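Local coordinates for amino acid ABC transporter, binding protein (Thermus thermophilus, PDB 3VV5) that binds L-thialysine, S-(2-aminoethyl)-L-cysteine, in a pocket and probably delivers such amino acids to an ABC transporter for uptake, at residues A[234-239]-A[243-248]; A[137-142]-A[185-190]; A[85-90]-A[97-102]; A[30-35]-A[226-231]. All blocks are in the same frame, centred on the assembly; numbering follows the deposited sequence.

Contact 1: residues A[234-239]-A[243-248]; sequences RALAEL and GTYARI
Leu239 meets Thr244 and Tyr245 at a sharp helix-to-helix turn, where helix 226-242 gives way to helix 244-253 and the two short segment axes diverge by 73°. Gly243 makes the turn: it leaves helical geometry with a positive phi of 100°, at which a side chain would press on the preceding carbonyl oxygen, and it is also the N-cap of the second helix. The tight part lies around the Leu239 backbone. Leu239 O accepts a nearly straight bond from Tyr245 N (2.9 Å, 168° at the hydrogen). Tyr245 CB rests 3.4 Å from Leu239 O, while its ring leads away to a hydrogen bond between OH and His119 O. Leu236 CD1 only grazes that ring obliquely, 4.4 Å from Tyr245 CD2. Thr244 holds CG2 anti to its backbone nitrogen, bringing this methyl to 4.1 Å from Leu239 CD1; the leucine also packs on Leu65, Ala68 and Ile69 of helix 61-72. The looser side lies near the partly exposed Gly243 and Ala246, where water enters: one molecule donates to Leu239 O at 3.0 Å and accepts from Ala246 N at 3.0 Å.

Contact 2: residues A[137-142]-A[185-190]; sequences KDLQGK and TWITDR
A type II beta turn, Leu139 to Lys142, leads into strand 143-147, and its first residue lays a side chain against Thr185 and Ile187 of strand 185-189, which runs parallel to that strand in the sheet. The turn is closed by Lys142 N bonding to Leu139 O at 3.0 Å, and Gly141 takes the positive phi of its third position. Leu139 sits at the end of a 3-10 segment, and its CG lies beside the backbone nitrogen (chi1 -64°), from where the two methyls divide the work. CD2 packs on OG1, CB and CG2 of Thr185 together, the oxygen nearest at 3.4 Å and both carbons at 3.7 Å, the two side chains crossing at about a right angle. CD1 reaches further along the strand to touch Ile187 CD1 at 4.3 Å. Val144 lies against all three residues, and Ile126 of strand 120-129 and Pro133 pack on both Leu139 and Thr185. The buried Thr185 hydroxyl has its partner in Ser128 OG of strand 120-129. Between the two segments the hold is therefore van der Waals alone: with its polarity spent on Ser128, the threonine hydroxyl can border a leucine methyl inside the protein.

Contact 3: residues A[85-90]-A[97-102]; sequences DTLLIQ and DFVIAS. With SLZ (L-thialysine), chain C.
The side chains of Leu87, Val99 and Ala101 meet through aliphatic carbons, so neither a ring face nor a ring edge enters the contact; the one ring here, Phe98, packs instead among Ile38, Ile40, Met219 and Val221. Leu87 CG lies beside the backbone nitrogen (chi1 -73°), which turns CD1 toward the strand. That methyl is pressed 3.4 Å from Ala101 CB, closer than an ordinary carbon contact, and lies 4.1 Å from Val99 CG1. Val99 CG2 lies against the helix backbone, 4.0 Å from Leu87 O. Just beyond, the chain turns a corner at Ala101, and two successive carbonyls serve the bound L-thialysine: its side-chain amine NZ donates to Ala101 O (3.1 Å) and its alpha-amino N to Ser102 O (3.0 Å). Ser102 OG is itself hydrogen-bonded to Glu62 and Tyr120. Leu87 thus packs beside Ala101, whose CB also lies 4.1 Å from the ligand NZ, in the ligand site of a family 3 solute-binding protein.

Contact 4: residues A[30-35]-A[226-231]; sequences EEIKRS and KSLLDA
Within segments 30-35 and 226-231, of helices 29-35 and 226-242, the nearest CA atoms are those of Glu30 and Ser227, 7.9 Å apart. Two pairs of side chains fill the gap, one polar and one apolar. On the polar side Ser227 OG donates to Glu30 OE2 at 2.7 Å, reaching the carboxylate from above its plane, 37° out of it. Ser227 holds OG anti to the backbone nitrogen (chi1 179°), directed across to the other helix, and the glutamate chain bends at chi2 to bring its carboxylate round. The same hydroxyl oxygen is hydrogen-bonded to Phe29 N, so Ser227 ties itself to both backbone and side chain at the start of helix 29-35. With an alanine here in place of Ser227, Glu30 OE2 and Phe29 N would probably lose their shared partner, and the exposed carboxylate would probably be free to turn. On the buried side Ile32 and Leu228 cross at about a right angle, with Ile32 CD1 3.7 Å from Leu228 CD2. Both residues continue inward onto Asp97, which precedes strand 98-100, and onto Ile38 of strand 37-42, so the two helices meet beside these strands, which pair in parallel in the sheet.

Helix 226-242 links contacts 4 and 1, whose centres are 19 Å apart: its first turns pack on helix 29-35, its later ones on the helix that follows. Contact 3, 17 Å from contact 4 between centres, touches it through Asp97, which lies against Ile32 and Leu228, so helix packing continues into the strand leading to the ligand. Contact 2 stands apart, its centre 26 Å from that of contact 3, though both reach the same sheet. Along the chain contacts 3 and 2 follow in series within the loop closed by contact 4, and contact 1 comes last. Contacts 3 and 2 thus stand on opposite sides of the chain's centre, consistent with the two-lobed architecture of periplasmic solute-binding proteins.

Contact 1: residues A[234-239]-A[243-248]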
loop_
_atom_site.group_PDB
_atom_site.type_symbol
_atom_site.label_atom_id
_atom_site.label_comp_id
_atom_site.label_asym_id
_atom_site.label_seq_id
_atom_site.Cartn_x
_atom_site.Cartn_y
_atom_site.Cartn_z
ATOM N N ARG A 234 -10.844 -16.610 -0.981
ATOM C CA ARG A 234 -10.535 -18.030 -1.038
ATOM C C ARG A 234 -9.067 -18.262 -1.448
ATOM O O ARG A 234 -8.331 -18.979 -0.769
ATOM C CB ARG A 234 -11.486 -18.776 -1.977
ATOM C CG ARG A 234 -11.059 -20.259 -2.186
ATOM C CD ARG A 234 -11.969 -21.063 -3.115
ATOM N NE ARG A 234 -11.909 -20.606 -4.513
ATOM C CZ ARG A 234 -12.840 -19.855 -5.104
ATOM N NH1 ARG A 234 -12.715 -19.514 -6.389
ATOM N NH2 ARG A 234 -13.906 -19.441 -4.420
ATOM N N ALA A 235 -8.638 -17.630 -2.540
ATOM C CA ALA A 235 -7.267 -17.751 -3.010
ATOM C C ALA A 235 -6.244 -17.251 -1.978
ATOM O O ALA A 235 -5.217 -17.879 -1.798
ATOM C CB ALA A 235 -7.079 -17.048 -4.385
ATOM N N LEU A 236 -6.530 -16.140 -1.293
ATOM C CA LEU A 236 -5.629 -15.614 -0.266
ATOM C C LEU A 236 -5.457 -16.621 0.874
ATOM O O LEU A 236 -4.329 -16.931 1.279
ATOM C CB LEU A 236 -6.133 -14.250 0.290
ATOM C CG LEU A 236 -5.272 -13.616 1.407
ATOM C CD1 LEU A 236 -3.877 -13.288 0.928
ATOM C CD2 LEU A 236 -5.931 -12.344 2.044
ATOM N N ALA A 237 -6.573 -17.151 1.364
ATOM C CA ALA A 237 -6.537 -18.139 2.437
ATOM C C ALA A 237 -5.789 -19.406 2.008
ATOM O O ALA A 237 -5.004 -19.956 2.787
ATOM C CB ALA A 237 -7.946 -18.478 2.923
ATOM N N GLU A 238 -5.987 -19.820 0.761
ATOM C CA GLU A 238 -5.245 -20.965 0.188
ATOM C C GLU A 238 -3.734 -20.708 0.091
ATOM O O GLU A 238 -2.925 -21.612 0.366
ATOM C CB GLU A 238 -5.836 -21.384 -1.166
ATOM C CG GLU A 238 -7.216 -22.099 -1.013
ATOM C CD GLU A 238 -7.983 -22.330 -2.319
ATOM O OE1 GLU A 238 -7.614 -21.749 -3.354
ATOM O OE2 GLU A 238 -8.981 -23.101 -2.309
ATOM N N LEU A 239 -3.348 -19.484 -0.279
ATOM C CA LEU A 239 -1.919 -19.120 -0.358
ATOM C C LEU A 239 -1.244 -19.097 1.007
ATOM O O LEU A 239 -0.061 -19.437 1.137
ATOM C CB LEU A 239 -1.713 -17.752 -1.031
ATOM C CG LEU A 239 -2.224 -17.510 -2.450
ATOM C CD1 LEU A 239 -1.576 -16.283 -3.079
ATOM C CD2 LEU A 239 -2.018 -18.687 -3.319
ATOM N N GLY A 243 1.878 -22.416 1.758
ATOM C CA GLY A 243 3.273 -22.000 1.815
ATOM C C GLY A 243 3.651 -20.871 0.872
ATOM O O GLY A 243 4.716 -20.279 1.025
ATOM N N THR A 244 2.798 -20.585 -0.111
ATOM C CA THR A 244 3.078 -19.540 -1.089
ATOM C C THR A 244 3.199 -18.172 -0.424
ATOM O O THR A 244 4.121 -17.405 -0.715
ATOM C CB THR A 244 1.994 -19.477 -2.195
ATOM O OG1 THR A 244 2.175 -20.581 -3.099
ATOM C CG2 THR A 244 2.094 -18.173 -2.980
ATOM N N TYR A 245 2.263 -17.866 0.459
ATOM C CA TYR A 245 2.300 -16.551 1.119
ATOM C C TYR A 245 3.615 -16.356 1.897
ATOM O O TYR A 245 4.266 -15.310 1.786
ATOM C CB TYR A 245 1.099 -16.377 2.034
ATOM C CG TYR A 245 1.087 -15.007 2.661
ATOM C CD1 TYR A 245 1.929 -14.720 3.732
ATOM C CD2 TYR A 245 0.252 -13.990 2.171
ATOM C CE1 TYR A 245 1.965 -13.476 4.312
ATOM C CE2 TYR A 245 0.274 -12.706 2.769
ATOM C CZ TYR A 245 1.140 -12.473 3.837
ATOM O OH TYR A 245 1.224 -11.240 4.463
ATOM N N ALA A 246 3.986 -17.370 2.683
ATOM C CA ALA A 246 5.235 -17.380 3.418
ATOM C C ALA A 246 6.442 -17.150 2.516
ATOM O O ALA A 246 7.290 -16.330 2.851
ATOM C CB ALA A 246 5.394 -18.698 4.217
ATOM N N ARG A 247 6.529 -17.875 1.391
ATOM C CA ARG A 247 7.661 -17.733 0.459
ATOM C C ARG A 247 7.779 -16.303 -0.094
ATOM O O ARG A 247 8.882 -15.759 -0.273
ATOM C CB ARG A 247 7.543 -18.714 -0.735
ATOM C CG ARG A 247 8.634 -18.424 -1.792
ATOM C CD ARG A 247 8.390 -18.893 -3.207
ATOM N NE ARG A 247 7.125 -18.540 -3.825
ATOM C CZ ARG A 247 6.966 -17.641 -4.799
ATOM N NH1 ARG A 247 8.004 -16.929 -5.262
ATOM N NH2 ARG A 247 5.748 -17.440 -5.294
ATOM N N ILE A 248 6.634 -15.709 -0.414
ATOM C CA ILE A 248 6.645 -14.375 -1.014
ATOM C C ILE A 248 6.968 -13.324 0.044
ATOM O O ILE A 248 7.707 -12.381 -0.229
ATOM C CB ILE A 248 5.314 -14.067 -1.743
ATOM C CG1 ILE A 248 5.175 -14.959 -2.984
ATOM C CG2 ILE A 248 5.205 -12.571 -2.089
ATOM C CD1 ILE A 248 3.774 -14.863 -3.702
HETATM O O HOH W 1 2.023 -19.554 3.325
#

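Contact 2: residues A[137-142]-A[185-190]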
loop_
_atom_site.group_PDB
_atom_site.type_symbol
_atom_site.label_atom_id
_atom_site.label_comp_id
_atom_site.label_asym_id
_atom_site.label_seq_id
_atom_site.Cartn_x
_atom_site.Cartn_y
_atom_site.Cartn_z
ATOM N N LYS A 137 4.095 14.338 19.477
ATOM C CA LYS A 137 4.251 15.567 20.275
ATOM C C LYS A 137 5.337 16.459 19.656
ATOM O O LYS A 137 5.194 17.686 19.607
ATOM C CB LYS A 137 4.595 15.212 21.741
ATOM C CG LYS A 137 4.588 16.392 22.723
ATOM C CD LYS A 137 5.443 16.076 23.968
ATOM C CE LYS A 137 5.502 17.244 24.958
ATOM N NZ LYS A 137 6.065 18.512 24.380
ATOM N N ASP A 138 6.403 15.827 19.167
ATOM C CA ASP A 138 7.551 16.530 18.565
ATOM C C ASP A 138 7.188 17.319 17.297
ATOM O O ASP A 138 7.971 18.163 16.836
ATOM C CB ASP A 138 8.649 15.525 18.168
ATOM C CG ASP A 138 9.506 15.062 19.322
ATOM O OD1 ASP A 138 9.366 15.576 20.458
ATOM O OD2 ASP A 138 10.346 14.158 19.075
ATOM N N LEU A 139 6.030 17.010 16.713
ATOM C CA LEU A 139 5.624 17.594 15.426
ATOM C C LEU A 139 4.978 18.976 15.537
ATOM O O LEU A 139 4.725 19.638 14.528
ATOM C CB LEU A 139 4.722 16.632 14.643
ATOM C CG LEU A 139 5.348 15.298 14.196
ATOM C CD1 LEU A 139 4.369 14.459 13.404
ATOM C CD2 LEU A 139 6.609 15.486 13.411
ATOM N N GLN A 140 4.725 19.413 16.765
ATOM C CA GLN A 140 4.250 20.783 17.009
ATOM C C GLN A 140 5.196 21.831 16.402
ATOM O O GLN A 140 6.375 21.866 16.722
ATOM C CB GLN A 140 4.052 21.007 18.517
ATOM C CG GLN A 140 2.945 20.121 19.072
ATOM C CD GLN A 140 2.718 20.260 20.565
ATOM O OE1 GLN A 140 2.479 21.357 21.076
ATOM N NE2 GLN A 140 2.757 19.132 21.273
ATOM N N GLY A 141 4.676 22.659 15.497
ATOM C CA GLY A 141 5.488 23.713 14.854
ATOM C C GLY A 141 6.326 23.198 13.693
ATOM O O GLY A 141 7.181 23.918 13.155
ATOM N N LYS A 142 6.064 21.958 13.283
ATOM C CA LYS A 142 6.892 21.309 12.262
ATOM C C LYS A 142 6.153 21.172 10.940
ATOM O O LYS A 142 4.919 21.260 10.879
ATOM C CB LYS A 142 7.416 19.952 12.763
ATOM C CG LYS A 142 8.178 20.046 14.083
ATOM C CD LYS A 142 9.529 20.717 13.898
ATOM C CE LYS A 142 10.196 21.005 15.227
ATOM N NZ LYS A 142 11.620 21.417 14.966
ATOM N N THR A 185 9.624 16.109 8.560
ATOM C CA THR A 185 9.167 14.759 8.892
ATOM C C THR A 185 8.358 14.179 7.737
ATOM O O THR A 185 7.591 14.882 7.108
ATOM C CB THR A 185 8.341 14.785 10.199
ATOM O OG1 THR A 185 9.234 14.973 11.313
ATOM C CG2 THR A 185 7.558 13.460 10.408
ATOM N N TRP A 186 8.555 12.885 7.467
ATOM C CA TRP A 186 7.797 12.140 6.471
ATOM C C TRP A 186 7.028 11.055 7.214
ATOM O O TRP A 186 7.621 10.337 8.026
ATOM C CB TRP A 186 8.818 11.524 5.495
ATOM C CG TRP A 186 8.320 10.542 4.472
ATOM C CD1 TRP A 186 7.138 10.566 3.775
ATOM C CD2 TRP A 186 9.051 9.405 3.992
ATOM N NE1 TRP A 186 7.104 9.503 2.872
ATOM C CE2 TRP A 186 8.261 8.778 3.000
ATOM C CE3 TRP A 186 10.308 8.860 4.309
ATOM C CZ2 TRP A 186 8.685 7.618 2.326
ATOM C CZ3 TRP A 186 10.722 7.704 3.649
ATOM C CH2 TRP A 186 9.916 7.102 2.663
ATOM N N ILE A 187 5.709 10.974 7.014
ATOM C CA ILE A 187 4.936 9.921 7.652
ATOM C C ILE A 187 4.596 8.914 6.583
ATOM O O ILE A 187 3.980 9.257 5.569
ATOM C CB ILE A 187 3.658 10.419 8.376
ATOM C CG1 ILE A 187 4.024 11.353 9.547
ATOM C CG2 ILE A 187 2.871 9.218 8.928
ATOM C CD1 ILE A 187 2.810 11.821 10.352
ATOM N N THR A 188 5.018 7.667 6.798
ATOM C CA THR A 188 4.852 6.650 5.773
ATOM C C THR A 188 4.769 5.285 6.419
ATOM O O THR A 188 4.773 5.170 7.638
ATOM C CB THR A 188 6.037 6.708 4.747
ATOM O OG1 THR A 188 5.757 5.890 3.603
ATOM C CG2 THR A 188 7.336 6.266 5.392
ATOM N N ASP A 189 4.749 4.252 5.580
ATOM C CA ASP A 189 4.692 2.864 6.023
ATOM C C ASP A 189 6.019 2.402 6.609
ATOM O O ASP A 189 7.081 2.695 6.048
ATOM C CB ASP A 189 4.307 1.996 4.831
ATOM C CG ASP A 189 4.272 0.539 5.166
ATOM O OD1 ASP A 189 3.171 0.016 5.508
ATOM O OD2 ASP A 189 5.349 -0.085 5.071
ATOM N N ARG A 190 5.956 1.613 7.693
ATOM C CA ARG A 190 7.164 1.186 8.403
ATOM C C ARG A 190 8.115 0.344 7.549
ATOM O O ARG A 190 9.332 0.493 7.638
ATOM C CB ARG A 190 6.797 0.437 9.701
ATOM C CG ARG A 190 5.938 -0.824 9.491
ATOM C CD ARG A 190 5.571 -1.511 10.813
ATOM N NE ARG A 190 6.762 -2.058 11.466
ATOM C CZ ARG A 190 6.851 -2.346 12.764
ATOM N NH1 ARG A 190 5.814 -2.142 13.577
ATOM N NH2 ARG A 190 7.983 -2.836 13.252
#

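Contact 3: residues A[85-90]-A[97-102]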
loop_
_atom_site.group_PDB
_atom_site.type_symbol
_atom_site.label_atom_id
_atom_site.label_comp_id
_atom_site.label_asym_id
_atom_site.label_seq_id
_atom_site.Cartn_x
_atom_site.Cartn_y
_atom_site.Cartn_z
ATOM N N ASP A 85 -4.484 7.941 -5.581
ATOM C CA ASP A 85 -5.752 8.566 -5.135
ATOM C C ASP A 85 -6.936 8.325 -6.078
ATOM O O ASP A 85 -8.089 8.633 -5.750
ATOM C CB ASP A 85 -5.576 10.069 -4.847
ATOM C CG ASP A 85 -5.171 10.896 -6.097
ATOM O OD1 ASP A 85 -4.743 10.329 -7.111
ATOM O OD2 ASP A 85 -5.250 12.141 -6.036
ATOM N N THR A 86 -6.647 7.748 -7.239
ATOM C CA THR A 86 -7.682 7.462 -8.225
ATOM C C THR A 86 -8.185 6.023 -8.169
ATOM O O THR A 86 -9.189 5.697 -8.821
ATOM C CB THR A 86 -7.191 7.674 -9.678
ATOM O OG1 THR A 86 -6.353 6.574 -10.086
ATOM C CG2 THR A 86 -6.450 9.005 -9.838
ATOM N N LEU A 87 -7.498 5.162 -7.419
ATOM C CA LEU A 87 -7.686 3.705 -7.559
ATOM C C LEU A 87 -9.050 3.190 -7.099
ATOM O O LEU A 87 -9.671 2.438 -7.818
ATOM C CB LEU A 87 -6.557 2.902 -6.875
ATOM C CG LEU A 87 -5.175 2.892 -7.539
ATOM C CD1 LEU A 87 -4.177 2.253 -6.589
ATOM C CD2 LEU A 87 -5.187 2.162 -8.903
ATOM N N LEU A 88 -9.512 3.589 -5.915
ATOM C CA LEU A 88 -10.798 3.081 -5.428
ATOM C C LEU A 88 -11.964 3.582 -6.287
ATOM O O LEU A 88 -12.892 2.829 -6.591
ATOM C CB LEU A 88 -11.014 3.396 -3.947
ATOM C CG LEU A 88 -9.964 2.796 -2.992
ATOM C CD1 LEU A 88 -10.345 3.094 -1.546
ATOM C CD2 LEU A 88 -9.757 1.285 -3.243
ATOM N N ILE A 89 -11.887 4.841 -6.707
ATOM C CA ILE A 89 -12.901 5.408 -7.599
ATOM C C ILE A 89 -12.954 4.658 -8.924
ATOM O O ILE A 89 -14.027 4.233 -9.357
ATOM C CB ILE A 89 -12.711 6.937 -7.775
ATOM C CG1 ILE A 89 -12.974 7.597 -6.416
ATOM C CG2 ILE A 89 -13.672 7.494 -8.839
ATOM C CD1 ILE A 89 -12.592 9.060 -6.319
ATOM N N GLN A 90 -11.803 4.451 -9.554
ATOM C CA GLN A 90 -11.789 3.749 -10.828
ATOM C C GLN A 90 -12.222 2.279 -10.713
ATOM O O GLN A 90 -12.770 1.735 -11.659
ATOM C CB GLN A 90 -10.436 3.853 -11.532
ATOM C CG GLN A 90 -10.133 5.276 -12.044
ATOM C CD GLN A 90 -9.461 5.295 -13.423
ATOM O OE1 GLN A 90 -9.662 6.217 -14.208
ATOM N NE2 GLN A 90 -8.684 4.285 -13.717
ATOM N N ASP A 97 -10.844 -5.123 -12.101
ATOM C CA ASP A 97 -11.684 -6.048 -11.330
ATOM C C ASP A 97 -11.374 -6.005 -9.839
ATOM O O ASP A 97 -12.278 -6.095 -8.992
ATOM C CB ASP A 97 -11.526 -7.474 -11.863
ATOM C CG ASP A 97 -11.883 -7.575 -13.310
ATOM O OD1 ASP A 97 -13.002 -7.136 -13.664
ATOM O OD2 ASP A 97 -11.050 -8.068 -14.099
ATOM N N PHE A 98 -10.091 -5.861 -9.516
ATOM C CA PHE A 98 -9.686 -5.599 -8.143
ATOM C C PHE A 98 -8.440 -4.736 -8.072
ATOM O O PHE A 98 -7.723 -4.557 -9.065
ATOM C CB PHE A 98 -9.563 -6.874 -7.279
ATOM C CG PHE A 98 -8.274 -7.678 -7.459
ATOM C CD1 PHE A 98 -7.225 -7.561 -6.533
ATOM C CD2 PHE A 98 -8.160 -8.628 -8.486
ATOM C CE1 PHE A 98 -6.041 -8.335 -6.668
ATOM C CE2 PHE A 98 -6.992 -9.445 -8.626
ATOM C CZ PHE A 98 -5.933 -9.292 -7.722
ATOM N N VAL A 99 -8.203 -4.224 -6.877
ATOM C CA VAL A 99 -7.061 -3.367 -6.626
ATOM C C VAL A 99 -6.225 -3.989 -5.501
ATOM O O VAL A 99 -6.771 -4.435 -4.479
ATOM C CB VAL A 99 -7.528 -1.938 -6.230
ATOM C CG1 VAL A 99 -6.361 -1.078 -5.691
ATOM C CG2 VAL A 99 -8.184 -1.237 -7.412
ATOM N N ILE A 100 -4.906 -4.010 -5.697
ATOM C CA ILE A 100 -3.956 -4.345 -4.626
ATOM C C ILE A 100 -2.857 -3.320 -4.655
ATOM O O ILE A 100 -1.997 -3.337 -5.542
ATOM C CB ILE A 100 -3.442 -5.827 -4.716
ATOM C CG1 ILE A 100 -2.584 -6.205 -3.488
ATOM C CG2 ILE A 100 -2.750 -6.128 -6.076
ATOM C CD1 ILE A 100 -2.297 -7.723 -3.448
ATOM N N ALA A 101 -2.918 -2.391 -3.699
ATOM C CA ALA A 101 -2.092 -1.202 -3.730
ATOM C C ALA A 101 -1.879 -0.636 -2.312
ATOM O O ALA A 101 -1.808 0.583 -2.111
ATOM C CB ALA A 101 -2.733 -0.169 -4.644
ATOM N N SER A 102 -1.776 -1.539 -1.345
ATOM C CA SER A 102 -1.448 -1.216 0.044
ATOM C C SER A 102 -2.509 -0.372 0.766
ATOM O O SER A 102 -2.159 0.430 1.630
ATOM C CB SER A 102 -0.063 -0.548 0.120
ATOM O OG SER A 102 0.969 -1.471 -0.207
HETATM N N SLZ C . -1.099 2.454 3.533
HETATM C CA SLZ C . -1.398 3.609 2.656
HETATM C CB SLZ C . -1.258 3.212 1.161
HETATM S SG SLZ C . 0.177 3.798 0.191
HETATM C CD SLZ C . -0.280 2.953 -1.365
HETATM C CE SLZ C . 0.560 3.255 -2.610
HETATM N NZ SLZ C . 0.499 2.087 -3.503
HETATM C C SLZ C . -2.875 3.913 2.891
HETATM O O SLZ C . -3.274 5.067 2.672
HETATM O OXT SLZ C . -3.589 2.966 3.292
#

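Contact 4: residues A[30-35]-A[226-231]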
loop_
_atom_site.group_PDB
_atom_site.type_symbol
_atom_site.label_atom_id
_atom_site.label_comp_id
_atom_site.label_asym_id
_atom_site.label_seq_id
_atom_site.Cartn_x
_atom_site.Cartn_y
_atom_site.Cartn_z
ATOM N N GLU A 30 -17.297 -15.506 -12.208
ATOM C CA GLU A 30 -17.682 -16.367 -13.323
ATOM C C GLU A 30 -17.421 -15.680 -14.697
ATOM O O GLU A 30 -16.851 -16.284 -15.625
ATOM C CB GLU A 30 -19.142 -16.858 -13.141
ATOM C CG GLU A 30 -20.159 -15.855 -12.450
ATOM C CD GLU A 30 -20.516 -16.201 -10.975
ATOM O OE1 GLU A 30 -20.863 -17.365 -10.682
ATOM O OE2 GLU A 30 -20.485 -15.306 -10.107
ATOM N N GLU A 31 -17.778 -14.409 -14.792
ATOM C CA GLU A 31 -17.496 -13.590 -15.978
ATOM C C GLU A 31 -16.002 -13.382 -16.249
ATOM O O GLU A 31 -15.561 -13.503 -17.384
ATOM C CB GLU A 31 -18.197 -12.248 -15.872
ATOM C CG GLU A 31 -19.698 -12.351 -16.094
ATOM C CD GLU A 31 -20.494 -11.471 -15.154
ATOM O OE1 GLU A 31 -20.121 -10.284 -14.985
ATOM O OE2 GLU A 31 -21.491 -11.978 -14.581
ATOM N N ILE A 32 -15.237 -13.075 -15.204
ATOM C CA ILE A 32 -13.781 -12.955 -15.313
ATOM C C ILE A 32 -13.196 -14.294 -15.765
ATOM O O ILE A 32 -12.422 -14.345 -16.701
ATOM C CB ILE A 32 -13.167 -12.445 -13.980
ATOM C CG1 ILE A 32 -13.613 -10.995 -13.731
ATOM C CG2 ILE A 32 -11.642 -12.540 -14.006
ATOM C CD1 ILE A 32 -13.713 -10.555 -12.272
ATOM N N LYS A 33 -13.621 -15.373 -15.121
ATOM C CA LYS A 33 -13.209 -16.736 -15.464
ATOM C C LYS A 33 -13.242 -17.050 -16.972
ATOM O O LYS A 33 -12.248 -17.470 -17.573
ATOM C CB LYS A 33 -14.127 -17.716 -14.742
ATOM C CG LYS A 33 -13.475 -18.879 -14.022
ATOM C CD LYS A 33 -12.439 -19.636 -14.843
ATOM C CE LYS A 33 -11.040 -19.242 -14.396
ATOM N NZ LYS A 33 -10.096 -20.387 -14.431
ATOM N N ARG A 34 -14.400 -16.856 -17.574
ATOM C CA ARG A 34 -14.584 -17.200 -18.976
ATOM C C ARG A 34 -13.728 -16.331 -19.909
ATOM O O ARG A 34 -13.328 -16.780 -20.984
ATOM C CB ARG A 34 -16.058 -17.119 -19.347
ATOM C CG ARG A 34 -16.716 -15.794 -19.045
ATOM C CD ARG A 34 -16.667 -14.827 -20.227
ATOM N NE ARG A 34 -17.068 -13.467 -19.854
ATOM C CZ ARG A 34 -18.296 -13.126 -19.463
ATOM N NH1 ARG A 34 -19.256 -14.048 -19.356
ATOM N NH2 ARG A 34 -18.566 -11.862 -19.162
ATOM N N SER A 35 -13.436 -15.103 -19.490
ATOM C CA SER A 35 -12.591 -14.229 -20.302
ATOM C C SER A 35 -11.143 -14.677 -20.215
ATOM O O SER A 35 -10.366 -14.429 -21.130
ATOM C CB SER A 35 -12.752 -12.758 -19.924
ATOM O OG SER A 35 -12.024 -12.448 -18.744
ATOM N N LYS A 226 -19.626 -9.262 -4.545
ATOM C CA LYS A 226 -19.423 -10.351 -3.576
ATOM C C LYS A 226 -18.897 -11.621 -4.253
ATOM O O LYS A 226 -18.206 -12.416 -3.629
ATOM C CB LYS A 226 -20.714 -10.619 -2.776
ATOM C CG LYS A 226 -21.123 -9.476 -1.811
ATOM C CD LYS A 226 -20.108 -9.343 -0.641
ATOM C CE LYS A 226 -20.539 -8.377 0.489
ATOM N NZ LYS A 226 -20.924 -7.004 0.015
ATOM N N SER A 227 -19.220 -11.799 -5.535
ATOM C CA SER A 227 -18.707 -12.913 -6.333
ATOM C C SER A 227 -17.170 -12.908 -6.382
ATOM O O SER A 227 -16.516 -13.888 -5.976
ATOM C CB SER A 227 -19.284 -12.844 -7.758
ATOM O OG SER A 227 -18.774 -13.912 -8.520
ATOM N N LEU A 228 -16.594 -11.799 -6.847
ATOM C CA LEU A 228 -15.134 -11.680 -6.877
ATOM C C LEU A 228 -14.533 -11.666 -5.481
ATOM O O LEU A 228 -13.503 -12.308 -5.251
ATOM C CB LEU A 228 -14.662 -10.461 -7.693
ATOM C CG LEU A 228 -13.148 -10.293 -7.922
ATOM C CD1 LEU A 228 -12.474 -11.573 -8.418
ATOM C CD2 LEU A 228 -12.861 -9.178 -8.914
ATOM N N LEU A 229 -15.171 -10.942 -4.549
ATOM C CA LEU A 229 -14.734 -10.913 -3.147
ATOM C C LEU A 229 -14.499 -12.328 -2.559
ATOM O O LEU A 229 -13.426 -12.606 -1.970
ATOM C CB LEU A 229 -15.726 -10.117 -2.267
ATOM C CG LEU A 229 -15.301 -9.810 -0.817
ATOM C CD1 LEU A 229 -14.075 -8.877 -0.768
ATOM C CD2 LEU A 229 -16.439 -9.211 -0.039
ATOM N N ASP A 230 -15.492 -13.206 -2.724
ATOM C CA ASP A 230 -15.351 -14.590 -2.256
ATOM C C ASP A 230 -14.142 -15.271 -2.913
ATOM O O ASP A 230 -13.325 -15.888 -2.217
ATOM C CB ASP A 230 -16.636 -15.412 -2.476
ATOM C CG ASP A 230 -16.543 -16.840 -1.891
ATOM O OD1 ASP A 230 -15.896 -17.040 -0.831
ATOM O OD2 ASP A 230 -17.116 -17.776 -2.509
ATOM N N ALA A 231 -14.010 -15.152 -4.235
ATOM C CA ALA A 231 -12.882 -15.794 -4.942
ATOM C C ALA A 231 -11.522 -15.280 -4.480
ATOM O O ALA A 231 -10.591 -16.064 -4.297
ATOM C CB ALA A 231 -13.014 -15.644 -6.457
#